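Local coordinates for protein Fe-S binding reductase, putative (Thermus thermophilus, PDB 2D4O) that is of unknown function but belongs to a family with the GNAT acetyltransferase fold, so it may transfer acyl groups, at residues A[50-55]-A[63-68]. The protein carries 1 engineered substitution. Numbering follows the deposited sequence.
Sequences ALAQAV and VLVTRM. Engineered in segment 63-68: M68 (natural residue Ile).
L51 and Q53 pair with R67 and L64 in an antiparallel hairpin, their strand axes 4.5 Å apart at 156°, and a classic beta bulge interrupts the register where T66 and R67 both face L51. L51 N gives R67 O a straight bond of 2.9 Å in the carbonyl plane. Its carbonyl, facing the same strand, takes two weak bonds, from T66 N and R67 N, because the helical backbone angles of T66 bring both N-H groups round to it. Beyond the bulge, Q53 and L64 exchange bonds again, L64 N reaching Q53 O at 2.9 Å. The A52 methyl CB sits between V63 CG1 (4.0 Å) and V65 CG2 (3.9 Å), beta-branched residues suited to an extended strand on a face buried under helix 73-89, which V63 touches. Engineered selenomethionine M68 bends at chi3 (-78°), bringing CE to 3.6 Å from A50 CB on this face. On the reverse face L51 lies alongside R67, whose aliphatic CB meets CD1, while its guanidinium reaches E69 and the carbonyls of A18 and R21. Q53 and T66, at the less buried part of the L51 face beside helix 25-32, are joined with L64 O by one water. The bulge on strand 61-70, which leads into helix 73-89, matches the bulged fourth strand of GNAT folds; relatives bind acyl-CoA beside it, a role only inferred here.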
loop_
_atom_site.group_PDB
_atom_site.type_symbol
_atom_site.label_atom_id
_atom_site.label_comp_id
_atom_site.label_asym_id
_atom_site.label_seq_id
_atom_site.Cartn_x
_atom_site.Cartn_y
_atom_site.Cartn_z
ATOM N N ALA A 50 -2.729 -1.547 -2.597
ATOM C CA ALA A 50 -2.068 -1.006 -1.417
ATOM C C ALA A 50 -2.812 -1.354 -0.176
ATOM O O ALA A 50 -4.024 -1.157 -0.083
ATOM C CB ALA A 50 -1.825 0.480 -1.542
ATOM N N LEU A 51 -2.086 -1.932 0.768
ATOM C CA LEU A 51 -2.626 -2.278 2.072
ATOM C C LEU A 51 -2.021 -1.316 3.089
ATOM O O LEU A 51 -0.828 -1.254 3.234
ATOM C CB LEU A 51 -2.283 -3.725 2.417
ATOM C CG LEU A 51 -2.551 -4.807 1.391
ATOM C CD1 LEU A 51 -2.201 -6.114 2.004
ATOM C CD2 LEU A 51 -3.980 -4.823 0.897
ATOM N N ALA A 52 -2.862 -0.572 3.787
ATOM C CA ALA A 52 -2.390 0.443 4.696
ATOM C C ALA A 52 -3.411 0.657 5.821
ATOM O O ALA A 52 -4.591 0.370 5.668
ATOM C CB ALA A 52 -2.149 1.756 3.948
ATOM N N GLN A 53 -2.924 1.214 6.921
ATOM C CA GLN A 53 -3.737 1.498 8.097
ATOM C C GLN A 53 -3.163 2.690 8.851
ATOM O O GLN A 53 -1.995 3.028 8.710
ATOM C CB GLN A 53 -3.750 0.275 9.005
ATOM C CG GLN A 53 -2.449 0.067 9.778
ATOM C CD GLN A 53 -2.442 -1.247 10.547
ATOM O OE1 GLN A 53 -3.083 -1.374 11.602
ATOM N NE2 GLN A 53 -1.706 -2.199 10.045
ATOM N N ALA A 54 -3.979 3.307 9.692
ATOM C CA ALA A 54 -3.532 4.395 10.553
ATOM C C ALA A 54 -2.908 3.807 11.850
ATOM O O ALA A 54 -3.505 2.923 12.493
ATOM C CB ALA A 54 -4.741 5.295 10.909
ATOM N N VAL A 55 -1.734 4.316 12.211
ATOM C CA VAL A 55 -0.980 3.938 13.408
ATOM C C VAL A 55 -0.691 5.240 14.205
ATOM O O VAL A 55 0.001 6.143 13.716
ATOM C CB VAL A 55 0.329 3.183 13.064
ATOM C CG1 VAL A 55 1.139 2.805 14.345
ATOM C CG2 VAL A 55 0.099 1.936 12.186
ATOM N N VAL A 63 0.016 6.980 8.503
ATOM C CA VAL A 63 -0.591 5.902 7.722
ATOM C C VAL A 63 0.576 5.066 7.208
ATOM O O VAL A 63 1.424 5.534 6.452
ATOM C CB VAL A 63 -1.552 6.415 6.636
ATOM C CG1 VAL A 63 -1.795 5.362 5.555
ATOM C CG2 VAL A 63 -2.899 6.818 7.281
ATOM N N LEU A 64 0.650 3.856 7.727
ATOM C CA LEU A 64 1.670 2.898 7.370
ATOM C C LEU A 64 1.169 1.952 6.286
ATOM O O LEU A 64 0.145 1.264 6.431
ATOM C CB LEU A 64 2.088 2.123 8.612
ATOM C CG LEU A 64 3.104 1.004 8.406
ATOM C CD1 LEU A 64 4.469 1.558 7.987
ATOM C CD2 LEU A 64 3.185 0.169 9.631
ATOM N N VAL A 65 1.899 1.924 5.179
ATOM C CA VAL A 65 1.589 1.018 4.089
ATOM C C VAL A 65 2.351 -0.262 4.377
ATOM O O VAL A 65 3.570 -0.258 4.348
ATOM C CB VAL A 65 2.007 1.581 2.738
ATOM C CG1 VAL A 65 1.732 0.603 1.604
ATOM C CG2 VAL A 65 1.291 2.893 2.485
ATOM N N THR A 66 1.615 -1.311 4.719
ATOM C CA THR A 66 2.170 -2.654 4.851
ATOM C C THR A 66 2.695 -3.281 3.567
ATOM O O THR A 66 3.765 -3.932 3.549
ATOM C CB THR A 66 1.080 -3.569 5.452
ATOM O OG1 THR A 66 0.980 -3.256 6.823
ATOM C CG2 THR A 66 1.454 -5.102 5.386
ATOM N N ARG A 67 1.919 -3.116 2.501
ATOM C CA ARG A 67 2.246 -3.705 1.241
ATOM C C ARG A 67 1.742 -2.883 0.059
ATOM O O ARG A 67 0.658 -2.366 0.082
ATOM C CB ARG A 67 1.699 -5.126 1.183
ATOM C CG ARG A 67 2.332 -5.873 0.055
ATOM C CD ARG A 67 2.081 -7.341 0.135
ATOM N NE ARG A 67 2.547 -8.020 -1.054
ATOM C CZ ARG A 67 2.233 -9.266 -1.327
ATOM N NH1 ARG A 67 1.494 -9.937 -0.457
ATOM N NH2 ARG A 67 2.668 -9.847 -2.434
HETATM N N MSE A 68 2.584 -2.703 -0.932
HETATM C CA MSE A 68 2.139 -2.195 -2.235
HETATM C C MSE A 68 2.732 -3.029 -3.362
HETATM O O MSE A 68 3.920 -3.345 -3.343
HETATM C CB MSE A 68 2.512 -0.728 -2.452
HETATM C CG MSE A 68 1.647 -0.058 -3.584
HETATM SE SE MSE A 68 2.163 1.727 -3.773
HETATM C CE MSE A 68 1.148 2.376 -2.120
HETATM O O HOH W 1 -0.511 -1.258 7.381
#